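CDGSH iron-sulfur domain-containing protein 3, mitochondrial (Homo sapiens, PDB 6AVJ) binds two [2Fe-2S] clusters, can hand them on to the ferredoxins FDX1 and FDX2, and helps maintain normal levels of free iron and reactive oxygen species in mitochondria. Local coordinates at residues R3-K9 with A86-L92; L16-Y22 with K51-T57; R23-C27 with L47-F52; K32-C36 with L62-K66. The protein carries 2 engineered substitutions. One frame throughout, in Å; residues are numbered along the deposited sequence.

Contact 1 (R3-K9 with A86-L92); sequences RSVVALK and AEVGSPL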
# COMPACT_ATOMS: atom_id res chain seq x y z
N ARG A 3 -2.43 -11.65 -8.24
CA ARG A 3 -3.41 -10.64 -7.81
C ARG A 3 -2.91 -9.92 -6.55
O ARG A 3 -2.27 -10.52 -5.70
CB ARG A 3 -4.77 -11.32 -7.52
CG ARG A 3 -5.37 -12.00 -8.78
CD ARG A 3 -6.76 -12.65 -8.54
NE ARG A 3 -7.82 -11.66 -8.34
CZ ARG A 3 -9.03 -11.94 -7.87
NH1 ARG A 3 -9.38 -13.18 -7.54
NH2 ARG A 3 -9.91 -10.95 -7.71
N SER A 4 -3.21 -8.62 -6.42
CA SER A 4 -2.92 -8.00 -5.13
C SER A 4 -3.98 -8.42 -4.11
O SER A 4 -5.10 -8.83 -4.45
CB SER A 4 -2.90 -6.48 -5.26
OG SER A 4 -4.20 -6.06 -5.63
N VAL A 5 -3.63 -8.27 -2.85
CA VAL A 5 -4.55 -8.61 -1.76
C VAL A 5 -4.71 -7.42 -0.80
O VAL A 5 -3.90 -6.49 -0.76
CB VAL A 5 -4.06 -9.89 -1.01
CG1 VAL A 5 -3.94 -11.09 -2.01
CG2 VAL A 5 -2.72 -9.65 -0.27
N VAL A 6 -5.83 -7.41 -0.09
CA VAL A 6 -6.12 -6.35 0.88
C VAL A 6 -5.28 -6.61 2.13
O VAL A 6 -5.43 -7.64 2.79
CB VAL A 6 -7.63 -6.34 1.21
CG1 VAL A 6 -7.93 -5.40 2.36
CG2 VAL A 6 -8.47 -6.02 0.01
N ALA A 7 -4.35 -5.69 2.44
CA ALA A 7 -3.52 -5.87 3.63
C ALA A 7 -4.23 -5.42 4.90
O ALA A 7 -4.13 -6.06 5.95
CB ALA A 7 -2.19 -5.11 3.49
N LEU A 8 -4.90 -4.27 4.83
CA LEU A 8 -5.64 -3.73 5.95
C LEU A 8 -6.76 -2.93 5.34
O LEU A 8 -6.78 -2.69 4.13
CB LEU A 8 -4.75 -2.84 6.87
CG LEU A 8 -3.53 -3.53 7.48
CD1 LEU A 8 -2.43 -2.56 7.87
CD2 LEU A 8 -4.01 -4.37 8.70
N LYS A 9 -7.66 -2.46 6.20
CA LYS A 9 -8.85 -1.73 5.78
C LYS A 9 -8.87 -0.30 6.25
O LYS A 9 -9.87 0.38 6.08
CB LYS A 9 -10.12 -2.43 6.26
CG LYS A 9 -10.39 -3.73 5.56
CD LYS A 9 -11.74 -4.26 6.09
CE LYS A 9 -11.87 -5.69 5.79
NZ LYS A 9 -13.08 -6.27 6.48
N ALA A 86 -14.37 -6.72 2.67
CA ALA A 86 -13.37 -7.64 2.13
C ALA A 86 -12.65 -8.34 3.26
O ALA A 86 -12.63 -7.88 4.40
CB ALA A 86 -12.36 -6.90 1.23
N GLU A 87 -12.03 -9.46 2.95
CA GLU A 87 -11.26 -10.18 3.96
C GLU A 87 -9.79 -9.82 3.79
O GLU A 87 -9.26 -9.88 2.67
CB GLU A 87 -11.46 -11.68 3.83
CG GLU A 87 -10.73 -12.46 4.92
CD GLU A 87 -10.91 -13.96 4.77
OE1 GLU A 87 -12.07 -14.38 4.54
OE2 GLU A 87 -9.90 -14.70 4.87
N VAL A 88 -9.13 -9.45 4.89
CA VAL A 88 -7.71 -9.16 4.77
C VAL A 88 -7.01 -10.41 4.29
O VAL A 88 -7.34 -11.54 4.71
CB VAL A 88 -7.09 -8.63 6.09
CG1 VAL A 88 -7.77 -7.32 6.52
CG2 VAL A 88 -7.16 -9.66 7.19
N GLY A 89 -6.05 -10.23 3.39
CA GLY A 89 -5.29 -11.34 2.85
C GLY A 89 -5.86 -11.94 1.59
O GLY A 89 -5.20 -12.77 0.95
N SER A 90 -7.06 -11.54 1.19
CA SER A 90 -7.74 -11.91 -0.04
C SER A 90 -7.83 -10.75 -1.03
O SER A 90 -7.84 -9.57 -0.64
CB SER A 90 -9.17 -12.41 0.27
OG SER A 90 -9.13 -13.64 0.99
N PRO A 91 -7.93 -11.06 -2.32
CA PRO A 91 -8.12 -10.02 -3.33
C PRO A 91 -9.50 -9.40 -3.19
O PRO A 91 -10.42 -10.00 -2.63
CB PRO A 91 -7.96 -10.76 -4.67
CG PRO A 91 -8.06 -12.21 -4.36
CD PRO A 91 -7.97 -12.42 -2.90
N LEU A 92 -9.61 -8.17 -3.65
CA LEU A 92 -10.87 -7.45 -3.51
C LEU A 92 -11.88 -8.03 -4.50
O LEU A 92 -11.56 -8.45 -5.65
CB LEU A 92 -10.66 -5.94 -3.74
CG LEU A 92 -11.82 -4.99 -3.45
CD1 LEU A 92 -12.28 -5.10 -2.01
CD2 LEU A 92 -11.45 -3.54 -3.76
OXT LEU A 92 -13.05 -8.12 -4.13
O HOH W 1 -7.21 -6.81 -4.36
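Val6 ties the two tails together through both its backbone N and its carbonyl O: Val6 N donates to Ser90 O at 3.0 Å and Val6 O accepts from Gly89 N at 2.7 Å. The partners end a type II beta turn, Glu87 to Ser90, in which Gly89 has a positive phi of 91°; a side chain there would run into the carbonyl oxygen of Val88. A water extends the join, donating to Ser4 O and accepting from Leu92 N. The contact brings the amino-terminal stretch and the very end of the chain side by side in the monomeric NEET fold. Segment 3-9 also bonds through its backbone to Cys27 and Thr64, in the two cluster loops. Among the side chains, Val6 sends CG2 to Ala86 CB at 4.2 Å and to Leu92 CB at 4.3 Å, a branched, apolar group fitted to a buried place. Val5 lays CG1 against Gly89 O, 3.6 Å away. At the exposed end the Arg3 chain bends at chi3 (71°), and Pro91 CB sits over the centre of one guanidinium face, 3.6 Å from Arg3 CZ, the two side chains crossing at about a right angle. The Lys9 amine reaches Gln84 O.

Contact 2 (L16-Y22 with K51-T57); sequences LVAGKTY and KFKAQET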
# COMPACT_ATOMS: atom_id res chain seq x y z
N LEU A 16 6.35 11.60 6.04
CA LEU A 16 7.35 11.61 4.96
C LEU A 16 8.39 12.70 5.17
O LEU A 16 8.06 13.79 5.63
CB LEU A 16 6.71 11.85 3.61
CG LEU A 16 5.66 10.84 3.18
CD1 LEU A 16 5.17 11.15 1.74
CD2 LEU A 16 6.14 9.46 3.32
N VAL A 17 9.63 12.41 4.80
CA VAL A 17 10.80 13.29 4.96
C VAL A 17 11.26 13.71 3.57
O VAL A 17 11.54 12.85 2.72
CB VAL A 17 11.92 12.59 5.73
CG1 VAL A 17 13.24 13.43 5.67
CG2 VAL A 17 11.48 12.31 7.18
N ALA A 18 11.25 15.02 3.31
CA ALA A 18 11.67 15.58 2.03
C ALA A 18 13.03 15.02 1.63
O ALA A 18 13.97 15.00 2.43
CB ALA A 18 11.72 17.12 2.11
N GLY A 19 13.09 14.48 0.41
CA GLY A 19 14.30 13.93 -0.15
C GLY A 19 14.49 12.46 0.08
O GLY A 19 15.49 11.89 -0.38
N LYS A 20 13.62 11.84 0.85
CA LYS A 20 13.81 10.45 1.22
C LYS A 20 13.04 9.60 0.24
O LYS A 20 11.94 9.97 -0.20
CB LYS A 20 13.34 10.18 2.64
CG LYS A 20 13.67 8.79 3.12
CD LYS A 20 13.54 8.75 4.64
CE LYS A 20 13.55 7.34 5.20
NZ LYS A 20 13.52 7.42 6.68
N THR A 21 13.64 8.48 -0.13
CA THR A 21 13.03 7.54 -1.08
C THR A 21 12.25 6.47 -0.34
O THR A 21 12.74 5.90 0.63
CB THR A 21 14.09 6.88 -1.98
OG1 THR A 21 14.66 7.88 -2.79
CG2 THR A 21 13.45 5.80 -2.88
N TYR A 22 11.03 6.21 -0.81
CA TYR A 22 10.13 5.26 -0.19
C TYR A 22 9.70 4.24 -1.25
O TYR A 22 9.72 4.55 -2.45
CB TYR A 22 8.89 5.96 0.40
CG TYR A 22 9.21 6.94 1.52
CD1 TYR A 22 9.54 8.27 1.25
CD2 TYR A 22 9.24 6.52 2.85
CE1 TYR A 22 9.88 9.16 2.28
CE2 TYR A 22 9.56 7.42 3.89
CZ TYR A 22 9.87 8.73 3.59
OH TYR A 22 10.19 9.60 4.62
N LYS A 51 8.13 2.87 -6.21
CA LYS A 51 9.18 3.70 -5.63
C LYS A 51 8.83 5.17 -5.83
O LYS A 51 8.42 5.58 -6.93
CB LYS A 51 10.55 3.37 -6.24
CG LYS A 51 11.74 4.06 -5.55
CD LYS A 51 13.12 3.56 -6.05
CE LYS A 51 13.33 3.96 -7.48
NZ LYS A 51 14.71 3.62 -7.94
N PHE A 52 8.94 5.96 -4.76
CA PHE A 52 8.70 7.40 -4.85
C PHE A 52 9.60 8.16 -3.88
O PHE A 52 10.03 7.65 -2.85
CB PHE A 52 7.23 7.82 -4.62
CG PHE A 52 6.71 7.60 -3.21
CD1 PHE A 52 6.36 6.32 -2.79
CD2 PHE A 52 6.58 8.66 -2.32
CE1 PHE A 52 5.85 6.11 -1.51
CE2 PHE A 52 6.10 8.43 -1.02
CZ PHE A 52 5.73 7.18 -0.63
N LYS A 53 9.89 9.40 -4.23
CA LYS A 53 10.77 10.24 -3.42
C LYS A 53 9.92 11.38 -2.91
O LYS A 53 9.27 12.07 -3.70
CB LYS A 53 11.95 10.79 -4.21
CG LYS A 53 12.86 11.74 -3.36
CD LYS A 53 14.12 12.25 -4.07
CE LYS A 53 15.17 11.17 -4.22
NZ LYS A 53 16.47 11.77 -4.61
N ALA A 54 9.93 11.58 -1.61
CA ALA A 54 9.07 12.60 -1.02
C ALA A 54 9.60 13.97 -1.39
O ALA A 54 10.78 14.24 -1.24
CB ALA A 54 9.05 12.48 0.51
N GLN A 55 8.71 14.86 -1.82
CA GLN A 55 9.13 16.20 -2.21
C GLN A 55 9.05 17.19 -1.05
O GLN A 55 9.72 18.22 -1.10
CB GLN A 55 8.27 16.71 -3.37
CG GLN A 55 8.30 15.80 -4.63
CD GLN A 55 9.64 15.78 -5.32
OE1 GLN A 55 10.00 16.73 -6.01
NE2 GLN A 55 10.38 14.68 -5.16
N GLU A 56 8.26 16.89 -0.02
CA GLU A 56 8.11 17.78 1.12
C GLU A 56 7.92 16.95 2.40
O GLU A 56 7.52 15.79 2.35
CB GLU A 56 6.97 18.78 0.88
CG GLU A 56 5.71 18.22 0.40
CD GLU A 56 4.65 19.30 0.06
OE1 GLU A 56 5.02 20.44 -0.31
OE2 GLU A 56 3.45 18.98 0.15
N THR A 57 8.32 17.53 3.53
CA THR A 57 8.12 16.88 4.82
C THR A 57 6.69 17.16 5.27
O THR A 57 6.30 18.31 5.40
CB THR A 57 9.16 17.35 5.84
OG1 THR A 57 10.47 16.90 5.43
CG2 THR A 57 8.84 16.78 7.28
O HOH W 2 17.49 13.11 -2.05
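Backbone bonds join Tyr22 and Phe52 as an antiparallel hydrogen-bonded pair, Tyr22 N to Phe52 O at 2.7 Å and Phe52 N to Tyr22 O at 2.8 Å. Lys20 O accepts from Ala54 N, and Gly19 N gives to Ala54 O. Gly19, in the type II turn Val17 to Lys20, has a positive phi that suits a residue without a side chain. Two hydroxyls fasten this turn: Thr57 OG1 takes Ala18 N at 2.9 Å, and Tyr22 OH takes Val17 N at 2.9 Å. A phenylalanine in place of Tyr22 lacks the hydroxyl, and Val17 N would probably lose its mate. Among the apolar contacts, Phe52 CG sits between the backbone N and carbonyl carbon (chi1 67°), which sets Tyr22 CB over one face of the Phe52 ring, toward its rim, a CH-pi contact. The rings, at 25°, are near parallel but slid apart and barely overlap. Leu16 forks between them, CD2 over the centre of the Tyr22 ring and CD1 at the Phe52 edge, 4.0 Å from CE2. On the other face, Thr21 CG2 packs on Lys51 CG at 3.6 Å. Segments 17-20 and 54-57 connect strands 21-24 and 50-53 to the pair 12-16 and 58-62, consistent with the NEET beta-cap.

Contact 3 (R23-C27 with L47-F52); sequences RWCVC and LSPLKF. With FES (Fe2/s2 (inorganic) cluster), chain D.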
# COMPACT_ATOMS: atom_id res chain seq x y z
N ARG A 23 9.26 3.06 -0.77
CA ARG A 23 8.82 1.95 -1.64
C ARG A 23 7.48 1.44 -1.12
O ARG A 23 7.44 0.71 -0.12
CB ARG A 23 9.85 0.84 -1.71
CG ARG A 23 11.12 1.26 -2.52
CD ARG A 23 12.24 0.26 -2.43
NE ARG A 23 13.35 0.66 -3.30
CZ ARG A 23 14.26 1.59 -3.00
NH1 ARG A 23 14.21 2.23 -1.84
NH2 ARG A 23 15.22 1.89 -3.87
N TRP A 24 6.41 1.88 -1.74
CA TRP A 24 5.07 1.54 -1.27
C TRP A 24 4.71 0.10 -1.65
O TRP A 24 4.91 -0.32 -2.79
CB TRP A 24 4.04 2.46 -1.88
CG TRP A 24 2.59 2.15 -1.53
CD1 TRP A 24 2.02 2.23 -0.31
CD2 TRP A 24 1.54 1.79 -2.43
NE1 TRP A 24 0.69 1.95 -0.38
CE2 TRP A 24 0.36 1.68 -1.68
CE3 TRP A 24 1.47 1.59 -3.81
CZ2 TRP A 24 -0.86 1.29 -2.27
CZ3 TRP A 24 0.28 1.25 -4.39
CH2 TRP A 24 -0.88 1.09 -3.61
N CYS A 25 4.13 -0.64 -0.72
CA CYS A 25 3.79 -2.02 -1.05
C CYS A 25 2.56 -2.01 -1.95
O CYS A 25 1.48 -1.54 -1.55
CB CYS A 25 3.59 -2.86 0.21
SG CYS A 25 2.88 -4.49 -0.10
N VAL A 26 2.71 -2.54 -3.16
CA VAL A 26 1.57 -2.63 -4.07
C VAL A 26 0.83 -3.96 -3.95
O VAL A 26 -0.32 -4.06 -4.41
CB VAL A 26 2.01 -2.43 -5.53
CG1 VAL A 26 2.88 -1.20 -5.70
CG2 VAL A 26 2.72 -3.68 -6.06
N CYS A 27 1.48 -4.99 -3.43
CA CYS A 27 0.97 -6.36 -3.53
C CYS A 27 0.09 -6.78 -2.35
O CYS A 27 -0.63 -7.79 -2.46
CB CYS A 27 2.14 -7.36 -3.69
SG CYS A 27 3.10 -7.61 -2.11
N LEU A 47 5.12 -8.79 -8.97
CA LEU A 47 4.84 -7.39 -8.63
C LEU A 47 6.10 -6.79 -8.03
O LEU A 47 7.02 -7.51 -7.64
CB LEU A 47 3.66 -7.29 -7.65
CG LEU A 47 2.34 -7.86 -8.20
CD1 LEU A 47 1.27 -7.95 -7.09
CD2 LEU A 47 1.82 -7.07 -9.41
N SER A 48 6.15 -5.47 -7.97
CA SER A 48 7.28 -4.80 -7.35
C SER A 48 6.81 -3.45 -6.81
O SER A 48 5.79 -2.93 -7.27
CB SER A 48 8.44 -4.64 -8.34
OG SER A 48 8.05 -3.81 -9.37
N PRO A 49 7.48 -2.90 -5.80
CA PRO A 49 6.91 -1.76 -5.06
C PRO A 49 6.96 -0.48 -5.89
O PRO A 49 7.74 -0.35 -6.84
CB PRO A 49 7.80 -1.66 -3.82
CG PRO A 49 9.11 -2.15 -4.29
CD PRO A 49 8.74 -3.33 -5.19
N LEU A 50 6.05 0.43 -5.57
CA LEU A 50 5.98 1.74 -6.22
C LEU A 50 7.00 2.65 -5.55
O LEU A 50 6.79 3.14 -4.44
CB LEU A 50 4.55 2.29 -6.17
CG LEU A 50 4.33 3.64 -6.90
CD1 LEU A 50 4.36 3.39 -8.36
CD2 LEU A 50 2.96 4.26 -6.55
N LYS A 51 8.13 2.87 -6.21
CA LYS A 51 9.18 3.70 -5.63
C LYS A 51 8.83 5.17 -5.83
O LYS A 51 8.42 5.58 -6.93
CB LYS A 51 10.55 3.37 -6.24
CG LYS A 51 11.74 4.06 -5.55
CD LYS A 51 13.12 3.56 -6.05
CE LYS A 51 13.33 3.96 -7.48
NZ LYS A 51 14.71 3.62 -7.94
N PHE A 52 8.94 5.96 -4.76
CA PHE A 52 8.70 7.40 -4.85
C PHE A 52 9.60 8.16 -3.88
O PHE A 52 10.03 7.65 -2.85
CB PHE A 52 7.23 7.82 -4.62
CG PHE A 52 6.71 7.60 -3.21
CD1 PHE A 52 6.36 6.32 -2.79
CD2 PHE A 52 6.58 8.66 -2.32
CE1 PHE A 52 5.85 6.11 -1.51
CE2 PHE A 52 6.10 8.43 -1.02
CZ PHE A 52 5.73 7.18 -0.63
FE1 FES D . 7.06 -5.52 -1.97
FE2 FES D . 4.43 -5.71 -1.40
S1 FES D . 5.31 -4.66 -3.09
S2 FES D . 6.11 -6.51 -0.23
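Trp24 N donates to Leu50 O at 3.0 Å, and Leu50 N returns a bond to Trp24 O, making these two an antiparallel hydrogen-bonded pair. Leu50 CB meets the Trp24 indole edge-on, 3.9 Å from CE3. Next along, in the non-hydrogen-bonded pair, Arg23 and Lys51 lie side by side, with Lys51 CD over one face of the guanidinium, 3.5 Å from Arg23 NH2. Their charged ends, NH2 and NZ, remain 4.5 Å apart, and the like charges are probably eased by solvent. Past the strands, Val26 points toward segment 47-52: CG1 approaches Leu50 CB, while CG2 lies 3.4 Å from Ser48 O. Leu47 CD1 packs on Cys27 CB at 3.6 Å, an apolar cover beside a thiolate ligand. Cys25 SG (chi1 170°, anti to the backbone N) and Cys27 SG (chi1 73°) converge on the same iron, FE2, each at 2.4 Å. Pro49 CA comes within 3.9 Å of the bridging sulfide S1. Strands 21-24 and 50-53 thus lead from their hydrogen-bonded pairs to the first cluster site. There Pro49 rests on Phe41 and on the engineered Cys40 of helix 39-42, while Trp24 NE1 reaches Cys63 O at the second site.

Contact 4 (K32-C36 with L62-K66); sequences KQPFC and LCTCK. With FES (Fe2/s2 (inorganic) cluster), chain E; FES (Fe2/s2 (inorganic) cluster), chain D.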
# COMPACT_ATOMS: atom_id res chain seq x y z
N LYS A 32 5.35 -5.15 6.87
CA LYS A 32 5.71 -3.83 7.39
C LYS A 32 4.91 -2.75 6.66
O LYS A 32 5.48 -1.78 6.12
CB LYS A 32 7.22 -3.58 7.27
CG LYS A 32 8.03 -4.81 7.80
CD LYS A 32 9.22 -4.46 8.67
CE LYS A 32 10.39 -3.91 7.84
NZ LYS A 32 11.53 -3.42 8.71
N GLN A 33 3.59 -2.90 6.64
CA GLN A 33 2.75 -2.00 5.89
C GLN A 33 3.00 -0.59 6.40
O GLN A 33 3.19 -0.39 7.61
CB GLN A 33 1.28 -2.36 6.04
CG GLN A 33 0.84 -3.62 5.27
CD GLN A 33 0.99 -3.44 3.77
OE1 GLN A 33 0.83 -2.31 3.23
NE2 GLN A 33 1.34 -4.52 3.08
N PRO A 34 2.94 0.42 5.52
CA PRO A 34 2.47 0.43 4.12
C PRO A 34 3.57 0.22 3.10
O PRO A 34 3.34 0.39 1.90
CB PRO A 34 1.93 1.84 3.95
CG PRO A 34 2.81 2.65 4.85
CD PRO A 34 3.16 1.79 6.02
N PHE A 35 4.76 -0.13 3.56
CA PHE A 35 5.95 -0.18 2.70
C PHE A 35 6.35 -1.62 2.40
O PHE A 35 6.01 -2.55 3.13
CB PHE A 35 7.14 0.55 3.39
CG PHE A 35 6.84 2.00 3.69
CD1 PHE A 35 6.63 2.88 2.66
CD2 PHE A 35 6.76 2.45 5.00
CE1 PHE A 35 6.35 4.21 2.92
CE2 PHE A 35 6.49 3.76 5.28
CZ PHE A 35 6.27 4.64 4.23
N CYS A 36 7.10 -1.77 1.32
CA CYS A 36 7.60 -3.08 0.87
C CYS A 36 8.66 -3.64 1.83
O CYS A 36 9.52 -2.92 2.32
CB CYS A 36 8.17 -2.91 -0.54
SG CYS A 36 8.96 -4.28 -1.32
N LEU A 62 -1.05 6.61 3.65
CA LEU A 62 -0.73 5.65 2.58
C LEU A 62 -1.71 4.48 2.57
O LEU A 62 -2.12 3.98 3.61
CB LEU A 62 0.71 5.14 2.71
CG LEU A 62 1.76 6.28 2.51
CD1 LEU A 62 3.17 5.83 2.63
CD2 LEU A 62 1.51 7.10 1.26
N CYS A 63 -2.02 4.01 1.37
CA CYS A 63 -3.07 3.02 1.19
C CYS A 63 -2.58 1.63 1.58
O CYS A 63 -1.47 1.20 1.18
CB CYS A 63 -3.54 3.04 -0.28
SG CYS A 63 -4.68 1.74 -0.71
N THR A 64 -3.40 0.94 2.36
CA THR A 64 -3.17 -0.43 2.79
C THR A 64 -4.16 -1.42 2.17
O THR A 64 -3.84 -2.60 2.06
CB THR A 64 -3.30 -0.53 4.32
OG1 THR A 64 -4.60 -0.04 4.68
CG2 THR A 64 -2.23 0.26 5.05
N CYS A 65 -5.36 -0.97 1.79
CA CYS A 65 -6.32 -1.88 1.11
C CYS A 65 -5.90 -2.22 -0.31
O CYS A 65 -6.41 -3.21 -0.87
CB CYS A 65 -7.71 -1.28 1.08
SG CYS A 65 -7.92 0.13 -0.12
N LYS A 66 -4.95 -1.46 -0.86
CA LYS A 66 -4.32 -1.55 -2.16
C LYS A 66 -5.28 -1.27 -3.32
O LYS A 66 -4.90 -1.44 -4.48
CB LYS A 66 -3.60 -2.89 -2.38
CG LYS A 66 -2.61 -3.27 -1.23
CD LYS A 66 -1.72 -2.10 -0.83
CE LYS A 66 -0.77 -2.46 0.30
NZ LYS A 66 -0.00 -1.23 0.75
FE1 FES E . -7.70 4.17 1.88
FE2 FES E . -6.66 2.08 0.39
S1 FES E . -6.45 2.47 2.57
S2 FES E . -7.84 3.82 -0.29
FE1 FES D . 7.06 -5.52 -1.97
FE2 FES D . 4.43 -5.71 -1.40
S1 FES D . 5.31 -4.66 -3.09
S2 FES D . 6.11 -6.51 -0.23
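The loops of the two CDGSH-type cluster sites meet back to back near the centre of the chain, where Pro34 and Leu62 touch and Lys66 reaches Gln33. Each loop carries cluster ligands: Cys36 SG binds FE1 of the first cluster at 2.4 Å, and Cys63 SG and Cys65 SG bind FE2 of the second. Lys66 bends at chi2 (-46°), bringing NZ back to the carbonyl of Cys63 in its own loop. It donates to Gln33 OE1 at 2.8 Å and, on a lone pair in the carbonyl plane, to Cys63 O at 2.9 Å; Cys25 O is a third acceptor. Gln33 approaches from the opposite direction, and its NE2 bonds Ser30 O, which fixes which end of the amide faces the ammonium. The apolar half rests on a cis proline: Pro34 CB packs crosswise on Leu62 CB at 3.7 Å, and Pro34 CG lies over the centre of the Phe35 ring. Leu62 CD1 then touches Phe35 CE1 at 3.6 Å, so a rigid ring and a branched chain make up the apolar side. With a methionine in place of Lys66 the ammonium is gone, and Gln33 OE1 and Cys25 O would probably lose this donor, and with it the polar tie between the loops. A long, flexible cation suits the site: held by oxygens of both halves between two iron-sulfur clusters, its charge probably helps balance their thiolates and sulfides.

Contact 4, partly buried, lies nearest the centre of the chain, while contacts 1, 2 and 3 are surface contacts. Contacts 2 and 3 are successive lengths of one strand pair, 21-24 with 50-53, sharing Lys51 and Phe52: aromatic and turn-bound at the far end, metal-bound at the near one. Contacts 3 and 4 both supply ligands to the first cluster and are joined by Arg23 O with Cys36 N. Contact 1, on the other side of the centre from contact 2, combines backbone bonds and a bridging water with small apolar contacts between the tails, yet Val5 and Ala7 reach contacts 3 and 4. Contact 4 turns on one ammonium held by oxygens of both loops.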